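PDB 2DDZ: 190aa long hypothetical protein from Pyrococcus horikoshii, which is of unknown function but belongs to the DUF366 family, of the class II tRNA synthetase-like clan, and assembles as a hexamer. Local coordinates for residues E11-Y16 against V39-C44; S121-T126 against I134-N139. All coordinates share one frame; numbering follows the deposited sequence.

Contact 1 of 2, residues E11-Y16 against V39-C44; sequences ERRIDY and VFRGKC
Residues 39-44 of strand 36-45, in the mixed sheet, are met by I14, D15 and Y16 from the loop that follows strand 5-8. Y16 and C44 form a single backbone bridge; earlier in the same loop R12 and I14 touch a bound guanidine. I14 N gives its hydrogen to R41 O at 2.9 Å, and Y16 N donates to K43 O at 2.8 Å. Between these two backbone bonds the carboxylate of D15 takes over: its OD1 accepts K43 N at 2.8 Å, on the anti side and 23° out of the carboxylate plane. D15 and K43 then run alongside each other in the same direction; K43 NZ stays 4.2 Å from D15 OD1, beyond a salt bridge, and one water spans the two. The loop can come this close because G42 has no side chain: a CB would collide with I14 O, and the backbone angles of G42 are themselves suited to glycine. I14 O lies in the plane of the F40 ring, at its edge, while I14 CB packs on F40 CD2 at 3.5 Å. F40 also stacks on H70. R13 and R41 extend side by side, their guanidinium planes 46° apart and R13 NH1 over one face of R41, whose NH2 makes a salt bridge to D67 that probably eases the like charges. Y16 sends its ring off anti to the backbone N (chi1 -179°), which leaves C44 SG at the ring edge, 4.2 Å from Y16 CD2.

Contact 2 of 2, residues S121-T126 against I134-N139; sequences SISIAT and IHIGLN
H135 O is gripped twice across the antiparallel hairpin of strands 118-128 and 131-139: I124 N donates to it at 3.1 Å and the hydroxyl of S123, through OG, at 2.8 Å. The hydroxyl gets there because S123 OG swings anti to its own nitrogen (chi1 -176°); the same OG also bonds to Q88 NE2, tying the hairpin to helix 81-100. An alanine in place of S123 would take away this second grip and is likely to leave the Q88 amide without its partner on the strand. H135 N returns a bond to I124 O, completing one hydrogen-bonded pair, and I122 with G137 forms the next, G137 N reaching I122 O at 2.8 Å. Beyond the backbone, one face carries I122, I124 and H135. There I122 CD1 lies near the plane of the imidazole, at its edge, 3.9 Å from H135 CE1, and I122 CG1 rests near G137 CA, where a CB on the glycine would be tight. H135 NE2 is hydrogen-bonded to H70 ND1. On the other face S121 CB presses on L138 CD2 at 3.4 Å, close for two carbons, and I136 CG1 lies against S123 OG; I136 also packs on I92 and L95 of helix 81-100. The S123 hydroxyl on this face is thus satisfied by a strand carbonyl and a helix amide, so a polar side chain can sit beside I136 and I92 while binding sheet to helix.

How the contacts relate
Both contacts reach the same mixed sheet, but contact 1 lies further out, its centre about 13 Å from the centre of the chain, against about 4 Å for the centre of contact 2. The outer one, only partly buried, joins an irregular loop to a strand with charged and water-bridged groups; the inner one is a regular antiparallel ladder, largely buried, nine of its twelve touching residues being so. Strand 68-75 runs between strands 36-45 and 131-139 and pairs with both. The contacts meet directly where the Y16 ring stacks on H135, Y16 CZ lying 3.7 Å from H135 CD2, and where C44 SG packs against I122 CD1. H70 adjoins both rings.

Contact 1 of 2, residues E11-Y16 against V39-C44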
# COMPACT_ATOMS: atom_id res chain seq x y z
N GLU E 11 13.62 -30.69 -20.92
CA GLU E 11 13.98 -32.09 -20.68
C GLU E 11 12.80 -33.03 -20.35
O GLU E 11 12.82 -34.21 -20.71
CB GLU E 11 15.01 -32.17 -19.54
CG GLU E 11 14.54 -31.48 -18.24
CD GLU E 11 14.80 -29.97 -18.23
OE1 GLU E 11 14.87 -29.35 -19.31
OE2 GLU E 11 14.92 -29.40 -17.12
N ARG E 12 11.79 -32.52 -19.67
CA ARG E 12 10.64 -33.35 -19.28
C ARG E 12 9.31 -32.61 -19.34
O ARG E 12 9.24 -31.46 -19.76
CB ARG E 12 10.83 -33.87 -17.86
CG ARG E 12 11.43 -32.81 -16.97
CD ARG E 12 11.19 -33.04 -15.50
NE ARG E 12 11.76 -31.94 -14.72
CZ ARG E 12 11.40 -31.65 -13.48
NH1 ARG E 12 10.46 -32.36 -12.88
NH2 ARG E 12 11.98 -30.63 -12.85
N ARG E 13 8.26 -33.29 -18.89
CA ARG E 13 6.93 -32.71 -18.84
C ARG E 13 6.55 -32.58 -17.38
O ARG E 13 6.94 -33.40 -16.55
CB ARG E 13 5.90 -33.61 -19.52
CG ARG E 13 6.09 -33.75 -20.99
CD ARG E 13 4.77 -34.03 -21.68
NE ARG E 13 4.94 -34.20 -23.13
CZ ARG E 13 5.61 -33.36 -23.92
NH1 ARG E 13 5.70 -33.61 -25.21
NH2 ARG E 13 6.18 -32.28 -23.41
N ILE E 14 5.78 -31.55 -17.08
CA ILE E 14 5.31 -31.31 -15.73
C ILE E 14 3.82 -31.04 -15.87
O ILE E 14 3.43 -30.22 -16.70
CB ILE E 14 5.97 -30.07 -15.10
CG1 ILE E 14 7.49 -30.26 -15.04
CG2 ILE E 14 5.43 -29.86 -13.71
CD1 ILE E 14 7.89 -31.50 -14.26
N ASP E 15 3.00 -31.74 -15.09
CA ASP E 15 1.55 -31.55 -15.17
C ASP E 15 1.04 -30.43 -14.25
O ASP E 15 1.50 -30.26 -13.12
CB ASP E 15 0.81 -32.86 -14.85
CG ASP E 15 1.23 -34.01 -15.78
OD1 ASP E 15 1.34 -33.79 -17.00
OD2 ASP E 15 1.44 -35.13 -15.27
N TYR E 16 0.07 -29.67 -14.75
CA TYR E 16 -0.52 -28.58 -14.00
C TYR E 16 -1.82 -29.02 -13.34
O TYR E 16 -2.81 -29.29 -14.03
CB TYR E 16 -0.78 -27.39 -14.93
CG TYR E 16 -1.38 -26.19 -14.24
CD1 TYR E 16 -0.64 -25.46 -13.30
CD2 TYR E 16 -2.68 -25.77 -14.52
CE1 TYR E 16 -1.19 -24.36 -12.66
CE2 TYR E 16 -3.24 -24.67 -13.89
CZ TYR E 16 -2.49 -23.97 -12.96
OH TYR E 16 -3.02 -22.89 -12.31
N VAL E 39 8.23 -21.88 -17.78
CA VAL E 39 7.46 -22.43 -18.88
C VAL E 39 7.69 -23.92 -19.02
O VAL E 39 8.82 -24.38 -19.05
CB VAL E 39 7.83 -21.73 -20.19
CG1 VAL E 39 7.00 -22.27 -21.34
CG2 VAL E 39 7.62 -20.22 -20.02
N PHE E 40 6.59 -24.66 -19.08
CA PHE E 40 6.67 -26.10 -19.22
C PHE E 40 5.50 -26.64 -20.04
O PHE E 40 4.62 -25.89 -20.48
CB PHE E 40 6.68 -26.78 -17.85
CG PHE E 40 5.54 -26.37 -16.95
CD1 PHE E 40 5.49 -25.08 -16.43
CD2 PHE E 40 4.54 -27.28 -16.61
CE1 PHE E 40 4.46 -24.71 -15.55
CE2 PHE E 40 3.50 -26.91 -15.73
CZ PHE E 40 3.46 -25.62 -15.20
N ARG E 41 5.51 -27.95 -20.25
CA ARG E 41 4.47 -28.61 -21.02
C ARG E 41 3.99 -29.85 -20.26
O ARG E 41 4.77 -30.49 -19.54
CB ARG E 41 5.00 -29.00 -22.40
CG ARG E 41 3.95 -29.55 -23.37
CD ARG E 41 4.60 -29.89 -24.71
NE ARG E 41 3.67 -30.52 -25.66
CZ ARG E 41 4.01 -30.96 -26.87
NH1 ARG E 41 5.27 -30.86 -27.29
NH2 ARG E 41 3.10 -31.51 -27.66
N GLY E 42 2.71 -30.17 -20.41
CA GLY E 42 2.18 -31.33 -19.72
C GLY E 42 0.66 -31.33 -19.72
O GLY E 42 0.03 -30.57 -20.46
N LYS E 43 0.09 -32.19 -18.89
CA LYS E 43 -1.36 -32.31 -18.77
C LYS E 43 -1.93 -31.20 -17.89
O LYS E 43 -1.21 -30.57 -17.10
CB LYS E 43 -1.73 -33.65 -18.14
CG LYS E 43 -1.29 -34.87 -18.92
CD LYS E 43 -1.63 -36.15 -18.18
CE LYS E 43 -1.11 -37.36 -18.92
NZ LYS E 43 0.37 -37.30 -19.11
N CYS E 44 -3.23 -30.98 -18.03
CA CYS E 44 -3.92 -29.97 -17.25
C CYS E 44 -5.16 -30.58 -16.61
O CYS E 44 -6.13 -30.89 -17.29
CB CYS E 44 -4.32 -28.79 -18.13
SG CYS E 44 -5.27 -27.52 -17.25
O HOH W 1 2.38 -35.36 -19.49

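Contact 2 of 2, residues S121-T126 against I134-N139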
# COMPACT_ATOMS: atom_id res chain seq x y z
N SER E 121 -6.84 -20.83 -25.27
CA SER E 121 -6.25 -20.73 -23.93
C SER E 121 -7.14 -20.73 -22.70
O SER E 121 -8.36 -20.76 -22.78
CB SER E 121 -5.41 -19.45 -23.88
OG SER E 121 -6.28 -18.32 -23.96
N ILE E 122 -6.47 -20.71 -21.55
CA ILE E 122 -7.08 -20.60 -20.23
C ILE E 122 -6.08 -19.75 -19.46
O ILE E 122 -4.87 -19.76 -19.76
CB ILE E 122 -7.30 -21.94 -19.50
CG1 ILE E 122 -5.96 -22.63 -19.23
CG2 ILE E 122 -8.30 -22.80 -20.28
CD1 ILE E 122 -6.06 -23.75 -18.21
N SER E 123 -6.57 -18.99 -18.49
CA SER E 123 -5.68 -18.13 -17.73
C SER E 123 -6.34 -17.66 -16.46
O SER E 123 -7.56 -17.69 -16.33
CB SER E 123 -5.29 -16.91 -18.59
OG SER E 123 -4.36 -16.07 -17.94
N ILE E 124 -5.52 -17.22 -15.52
CA ILE E 124 -6.02 -16.71 -14.27
C ILE E 124 -4.95 -15.86 -13.62
O ILE E 124 -3.75 -16.15 -13.74
CB ILE E 124 -6.48 -17.86 -13.34
CG1 ILE E 124 -7.65 -17.36 -12.46
CG2 ILE E 124 -5.32 -18.37 -12.49
CD1 ILE E 124 -7.23 -16.30 -11.49
N ALA E 125 -5.38 -14.78 -12.97
CA ALA E 125 -4.47 -13.87 -12.28
C ALA E 125 -4.96 -13.63 -10.87
O ALA E 125 -6.14 -13.40 -10.66
CB ALA E 125 -4.40 -12.54 -13.02
N THR E 126 -4.05 -13.67 -9.91
CA THR E 126 -4.45 -13.43 -8.54
C THR E 126 -3.26 -13.03 -7.68
O THR E 126 -2.19 -12.70 -8.19
CB THR E 126 -5.15 -14.69 -7.92
OG1 THR E 126 -5.64 -14.36 -6.61
CG2 THR E 126 -4.18 -15.86 -7.81
N ILE E 134 0.34 -15.48 -11.75
CA ILE E 134 -0.40 -15.62 -13.01
C ILE E 134 -0.17 -16.95 -13.73
O ILE E 134 0.95 -17.44 -13.80
CB ILE E 134 0.01 -14.51 -14.03
CG1 ILE E 134 -0.24 -13.12 -13.46
CG2 ILE E 134 -0.75 -14.71 -15.33
CD1 ILE E 134 -1.41 -13.05 -12.53
N HIS E 135 -1.23 -17.53 -14.27
CA HIS E 135 -1.09 -18.74 -15.06
C HIS E 135 -1.69 -18.55 -16.44
O HIS E 135 -2.74 -17.94 -16.59
CB HIS E 135 -1.78 -19.96 -14.42
CG HIS E 135 -1.81 -21.17 -15.32
ND1 HIS E 135 -2.90 -21.50 -16.09
CD2 HIS E 135 -0.85 -22.07 -15.62
CE1 HIS E 135 -2.62 -22.56 -16.83
NE2 HIS E 135 -1.38 -22.93 -16.56
N ILE E 136 -1.00 -19.06 -17.45
CA ILE E 136 -1.51 -19.01 -18.81
C ILE E 136 -1.31 -20.41 -19.34
O ILE E 136 -0.28 -21.03 -19.09
CB ILE E 136 -0.74 -18.06 -19.74
CG1 ILE E 136 -0.91 -16.60 -19.31
CG2 ILE E 136 -1.22 -18.25 -21.18
CD1 ILE E 136 -0.07 -16.24 -18.12
N GLY E 137 -2.31 -20.92 -20.05
CA GLY E 137 -2.22 -22.25 -20.61
C GLY E 137 -2.69 -22.22 -22.04
O GLY E 137 -3.70 -21.61 -22.35
N LEU E 138 -1.94 -22.86 -22.93
CA LEU E 138 -2.32 -22.91 -24.34
C LEU E 138 -2.43 -24.37 -24.74
O LEU E 138 -1.49 -25.14 -24.54
CB LEU E 138 -1.27 -22.22 -25.22
CG LEU E 138 -0.92 -20.75 -24.93
CD1 LEU E 138 0.08 -20.28 -25.97
CD2 LEU E 138 -2.17 -19.87 -24.96
N ASN E 139 -3.59 -24.75 -25.28
CA ASN E 139 -3.80 -26.13 -25.73
C ASN E 139 -2.79 -26.47 -26.82
O ASN E 139 -2.58 -25.69 -27.75
CB ASN E 139 -5.20 -26.31 -26.33
CG ASN E 139 -6.33 -26.08 -25.34
OD1 ASN E 139 -6.39 -26.71 -24.28
ND2 ASN E 139 -7.25 -25.18 -25.69